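Local coordinates for protein dihydrofolate reductase (Enterococcus faecalis, PDB 4M7U) that probably reduces 7,8-dihydrofolate to tetrahydrofolate with NADPH, a step needed for glycine, purine and DNA precursor synthesis, at residues M9-W14 with V120-M125; V147-G152 with D163-H168. One frame throughout, in Å; residues are numbered along the deposited sequence.

Contact 1 (M9-W14 with V120-M125); sequences MLAAIW and VLYRTM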
# COMPACT_ATOMS: atom_id res chain seq x y z
N MET A 9 12.85 6.05 -1.09
CA MET A 9 12.26 4.99 -1.91
C MET A 9 10.80 4.72 -1.58
O MET A 9 10.43 4.58 -0.41
CB MET A 9 13.05 3.67 -1.87
CG MET A 9 12.44 2.63 -2.84
SD MET A 9 13.25 1.02 -3.04
CE MET A 9 12.69 0.11 -1.61
N LEU A 10 9.99 4.66 -2.63
CA LEU A 10 8.58 4.35 -2.50
C LEU A 10 8.28 2.93 -3.02
O LEU A 10 8.65 2.58 -4.14
CB LEU A 10 7.72 5.38 -3.24
CG LEU A 10 7.45 6.71 -2.52
CD1 LEU A 10 8.60 7.67 -2.74
CD2 LEU A 10 6.16 7.33 -3.01
N ALA A 11 7.65 2.13 -2.17
CA ALA A 11 7.13 0.83 -2.57
C ALA A 11 5.63 0.92 -2.42
O ALA A 11 5.14 1.48 -1.44
CB ALA A 11 7.67 -0.27 -1.65
N ALA A 12 4.89 0.38 -3.39
CA ALA A 12 3.45 0.20 -3.19
C ALA A 12 3.20 -1.28 -2.86
O ALA A 12 3.73 -2.18 -3.52
CB ALA A 12 2.68 0.62 -4.42
N ILE A 13 2.40 -1.53 -1.82
CA ILE A 13 2.08 -2.90 -1.42
C ILE A 13 0.57 -3.08 -1.26
O ILE A 13 -0.11 -2.24 -0.67
CB ILE A 13 2.79 -3.30 -0.12
CG1 ILE A 13 2.53 -4.78 0.19
CG2 ILE A 13 2.30 -2.47 1.03
CD1 ILE A 13 3.41 -5.34 1.28
N TRP A 14 0.03 -4.15 -1.82
CA TRP A 14 -1.39 -4.39 -1.68
C TRP A 14 -1.73 -5.84 -1.98
O TRP A 14 -0.92 -6.56 -2.57
CB TRP A 14 -2.22 -3.45 -2.58
CG TRP A 14 -2.24 -3.80 -4.04
CD1 TRP A 14 -3.23 -4.48 -4.71
CD2 TRP A 14 -1.23 -3.49 -5.01
NE1 TRP A 14 -2.88 -4.61 -6.04
CE2 TRP A 14 -1.67 -4.02 -6.25
CE3 TRP A 14 -0.01 -2.81 -4.95
CZ2 TRP A 14 -0.91 -3.87 -7.42
CZ3 TRP A 14 0.74 -2.67 -6.11
CH2 TRP A 14 0.28 -3.21 -7.34
N VAL A 120 9.02 0.10 -6.76
CA VAL A 120 8.71 -1.33 -6.69
C VAL A 120 7.26 -1.49 -6.31
O VAL A 120 6.72 -0.66 -5.59
CB VAL A 120 9.63 -2.06 -5.67
CG1 VAL A 120 9.65 -1.33 -4.36
CG2 VAL A 120 9.19 -3.51 -5.45
N LEU A 121 6.62 -2.54 -6.85
CA LEU A 121 5.27 -2.95 -6.48
C LEU A 121 5.31 -4.34 -5.84
O LEU A 121 5.85 -5.30 -6.42
CB LEU A 121 4.36 -3.00 -7.71
CG LEU A 121 4.35 -1.75 -8.61
CD1 LEU A 121 3.46 -1.99 -9.82
CD2 LEU A 121 3.87 -0.52 -7.83
N TYR A 122 4.74 -4.45 -4.64
CA TYR A 122 4.53 -5.74 -4.01
C TYR A 122 3.05 -6.07 -4.04
O TYR A 122 2.25 -5.44 -3.34
CB TYR A 122 5.00 -5.69 -2.56
CG TYR A 122 6.48 -5.45 -2.40
CD1 TYR A 122 6.95 -4.30 -1.78
CD2 TYR A 122 7.41 -6.39 -2.85
CE1 TYR A 122 8.31 -4.08 -1.61
CE2 TYR A 122 8.78 -6.17 -2.69
CZ TYR A 122 9.21 -5.02 -2.07
OH TYR A 122 10.56 -4.80 -1.91
N ARG A 123 2.67 -7.04 -4.86
CA ARG A 123 1.26 -7.40 -5.00
C ARG A 123 0.98 -8.83 -4.58
O ARG A 123 1.66 -9.77 -5.03
CB ARG A 123 0.78 -7.21 -6.45
CG ARG A 123 -0.69 -7.59 -6.65
CD ARG A 123 -1.16 -7.26 -8.06
NE ARG A 123 -0.76 -8.28 -9.03
CZ ARG A 123 -1.33 -8.44 -10.22
NH1 ARG A 123 -2.32 -7.63 -10.60
NH2 ARG A 123 -0.92 -9.41 -11.02
N THR A 124 -0.02 -9.00 -3.72
CA THR A 124 -0.50 -10.34 -3.39
C THR A 124 -1.73 -10.62 -4.23
O THR A 124 -2.79 -10.02 -4.02
CB THR A 124 -0.88 -10.47 -1.91
OG1 THR A 124 0.28 -10.24 -1.09
CG2 THR A 124 -1.44 -11.88 -1.63
N MET A 125 -1.60 -11.50 -5.21
CA MET A 125 -2.71 -11.83 -6.10
C MET A 125 -3.49 -13.02 -5.52
O MET A 125 -2.95 -14.12 -5.40
CB MET A 125 -2.19 -12.14 -7.52
CG MET A 125 -3.27 -12.49 -8.54
SD MET A 125 -4.68 -11.35 -8.59
CE MET A 125 -4.11 -10.19 -9.79

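Contact 2 (V147-G152 with D163-H168); sequences VATVPG and DYETYH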
# COMPACT_ATOMS: atom_id res chain seq x y z
N VAL A 147 9.48 -9.27 -11.57
CA VAL A 147 10.83 -9.80 -11.37
C VAL A 147 10.86 -10.99 -10.41
O VAL A 147 11.83 -11.73 -10.35
CB VAL A 147 11.82 -8.70 -10.93
CG1 VAL A 147 11.80 -7.57 -11.93
CG2 VAL A 147 11.48 -8.17 -9.54
N ALA A 148 9.77 -11.18 -9.68
CA ALA A 148 9.68 -12.31 -8.77
C ALA A 148 8.23 -12.74 -8.55
O ALA A 148 7.29 -11.93 -8.66
CB ALA A 148 10.35 -11.98 -7.44
N THR A 149 8.05 -14.02 -8.25
CA THR A 149 6.75 -14.56 -7.90
C THR A 149 6.94 -15.80 -7.06
O THR A 149 7.82 -16.62 -7.35
CB THR A 149 5.86 -14.84 -9.16
OG1 THR A 149 4.53 -15.15 -8.75
CG2 THR A 149 6.44 -15.98 -10.02
N VAL A 150 6.15 -15.91 -5.99
CA VAL A 150 6.15 -17.11 -5.15
C VAL A 150 4.73 -17.46 -4.70
O VAL A 150 3.97 -16.59 -4.23
CB VAL A 150 7.11 -16.96 -3.93
CG1 VAL A 150 6.70 -15.79 -3.07
CG2 VAL A 150 7.11 -18.22 -3.07
N PRO A 151 4.33 -18.73 -4.88
CA PRO A 151 2.98 -19.12 -4.48
C PRO A 151 2.87 -19.13 -2.97
O PRO A 151 3.86 -19.43 -2.31
CB PRO A 151 2.85 -20.55 -5.03
CG PRO A 151 4.25 -21.04 -5.13
CD PRO A 151 5.09 -19.84 -5.48
N GLY A 152 1.71 -18.79 -2.43
CA GLY A 152 1.55 -18.83 -0.99
C GLY A 152 1.03 -20.18 -0.52
O GLY A 152 0.31 -20.88 -1.25
N ASP A 163 -0.64 -15.67 -4.94
CA ASP A 163 0.75 -15.45 -5.31
C ASP A 163 1.25 -14.14 -4.73
O ASP A 163 0.50 -13.15 -4.66
CB ASP A 163 0.94 -15.46 -6.84
CG ASP A 163 0.73 -16.84 -7.44
OD1 ASP A 163 1.61 -17.71 -7.27
OD2 ASP A 163 -0.33 -17.07 -8.05
N TYR A 164 2.51 -14.15 -4.29
CA TYR A 164 3.20 -12.94 -3.89
C TYR A 164 4.10 -12.48 -5.03
O TYR A 164 5.10 -13.15 -5.35
CB TYR A 164 4.04 -13.20 -2.63
CG TYR A 164 3.23 -13.55 -1.41
CD1 TYR A 164 2.98 -14.88 -1.07
CD2 TYR A 164 2.72 -12.55 -0.57
CE1 TYR A 164 2.23 -15.21 0.07
CE2 TYR A 164 1.97 -12.88 0.57
CZ TYR A 164 1.73 -14.20 0.88
OH TYR A 164 1.00 -14.52 2.01
N GLU A 165 3.77 -11.34 -5.63
CA GLU A 165 4.51 -10.86 -6.79
C GLU A 165 5.31 -9.60 -6.51
O GLU A 165 4.90 -8.75 -5.73
CB GLU A 165 3.53 -10.59 -7.95
CG GLU A 165 2.61 -11.76 -8.28
CD GLU A 165 1.63 -11.41 -9.38
OE1 GLU A 165 1.37 -10.19 -9.59
OE2 GLU A 165 1.12 -12.34 -10.05
N THR A 166 6.46 -9.47 -7.19
CA THR A 166 7.26 -8.25 -7.13
C THR A 166 7.45 -7.66 -8.53
O THR A 166 7.82 -8.39 -9.45
CB THR A 166 8.64 -8.54 -6.51
OG1 THR A 166 8.47 -9.21 -5.26
CG2 THR A 166 9.44 -7.24 -6.30
N TYR A 167 7.19 -6.36 -8.68
CA TYR A 167 7.44 -5.66 -9.95
C TYR A 167 8.51 -4.57 -9.78
O TYR A 167 8.58 -3.93 -8.73
CB TYR A 167 6.15 -5.05 -10.49
CG TYR A 167 5.06 -6.06 -10.82
CD1 TYR A 167 4.31 -6.64 -9.81
CD2 TYR A 167 4.80 -6.43 -12.13
CE1 TYR A 167 3.32 -7.55 -10.09
CE2 TYR A 167 3.81 -7.36 -12.43
CZ TYR A 167 3.08 -7.91 -11.41
OH TYR A 167 2.09 -8.83 -11.68
N HIS A 168 9.37 -4.42 -10.78
CA HIS A 168 10.40 -3.36 -10.79
C HIS A 168 10.20 -2.57 -12.07
O HIS A 168 9.53 -3.04 -13.00
CB HIS A 168 11.82 -3.95 -10.78
CG HIS A 168 12.28 -4.52 -9.47
ND1 HIS A 168 13.48 -5.17 -9.33
CD2 HIS A 168 11.69 -4.53 -8.24
CE1 HIS A 168 13.62 -5.56 -8.07
NE2 HIS A 168 12.56 -5.19 -7.39
O HOH W 1 4.11 -17.64 -7.99
O HOH W 2 2.55 -14.65 -10.21

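Contact 1 (M9-W14 with V120-M125)
The indole of Trp14 lies against the aliphatic part of Arg123. Arg123 CB sits over one face of the six-membered ring of Trp14, 4.1 Å from its centroid. Arg123 CD reaches Trp14 CZ2 at 3.5 Å. The Arg123 chain leaves with CG opposite the backbone N (chi1 179°), which carries its methylenes obliquely across one face of the indole, CG toward the rim, before the bend at chi3. Leu121 CB approaches Trp14 CZ3 obliquely at 4.0 Å, and Leu121 CD2 touches the methyl of Ala12. On the other face of the sheet, Ala11 CB packs on Val120 CG1 at 3.5 Å and on Tyr122 CE1. Ile13 CG1 lies against Tyr122 CB at 3.8 Å. Four backbone bonds set this register. Tyr122 N gives a nearly straight one to Ala12 O (2.7 Å, 171° at the hydrogen), and Thr124 N binds Trp14 O at 2.8 Å. Further out, Gln16 accepts a bond from Trp14 NE1, and Phe136 stacks on the indole. Glu165 pairs with the Arg123 guanidinium, and Asp35 binds Thr124 OG1. Helix 33-43 covers Ile13. These are neighbouring parallel strands in the central sheet of the dihydrofolate reductase fold. Trp14 counts among the NADP pocket residues, although its side chain stays about 10 Å from the cofactor.

Contact 2 (V147-G152 with D163-H168)
A classic beta bulge sets Val147 and Ala148 against the single residue Thr166 within the antiparallel hairpin of strands 144-151 and 162-169. Thr166 O accepts a hydrogen bond from Val147 N at 2.8 Å and a weak one from Ala148 N. With CG1 anti to the carbonyl carbon (chi1 -55°), Val147 points its other methyl at the ring of His168. Val147 CG2 lies over the centre of the His168 imidazole, 3.6 Å from the centroid and 7° off the ring normal. Beyond the bulge, Val150 and Tyr164 exchange two backbone bonds. Val150 CG1 meets Tyr164 CB at 3.7 Å. The Tyr164 ring turns its edge to Gly152, with Tyr164 CE1 3.8 Å from Gly152 CA. On the other face, Thr149 and Glu165 lie alongside each other, with their side chains leading in one direction. Thr149 OG1 is opposite the backbone N (chi1 -171°) and binds two waters. One water donates to Asp163 OD1 and the other to Glu165 OE2, so both acids are tied to the threonine through water. Asp163 OD2 is held by His127. Tyr167 OH donates to Glu165 OE1 at 2.6 Å, arriving from above the carboxylate plane.

In the fold
Contact 1 and contact 2 lie in one mixed sheet, with centres 10 Å apart. Strands 9-17, 120-126, 162-169 and 144-151 follow one another across it, and 144-151 is one of its two outermost strands within the chain. Contact 1 joins parallel strands in the interior; contact 2 joins antiparallel strands at the surface. Both strands of contact 1 come earlier in the chain than those of contact 2. Strands 120-126 and 162-169 are neighbours and join the two contacts. Met125 N probably bonds Asp163 O at 2.7 Å, and Arg123 NH2 forms a salt bridge with Glu165 OE1 at 2.8 Å. The C-terminal hairpin thus extends the sheet outward from the strand pair that holds Trp14, a residue of the NADP pocket.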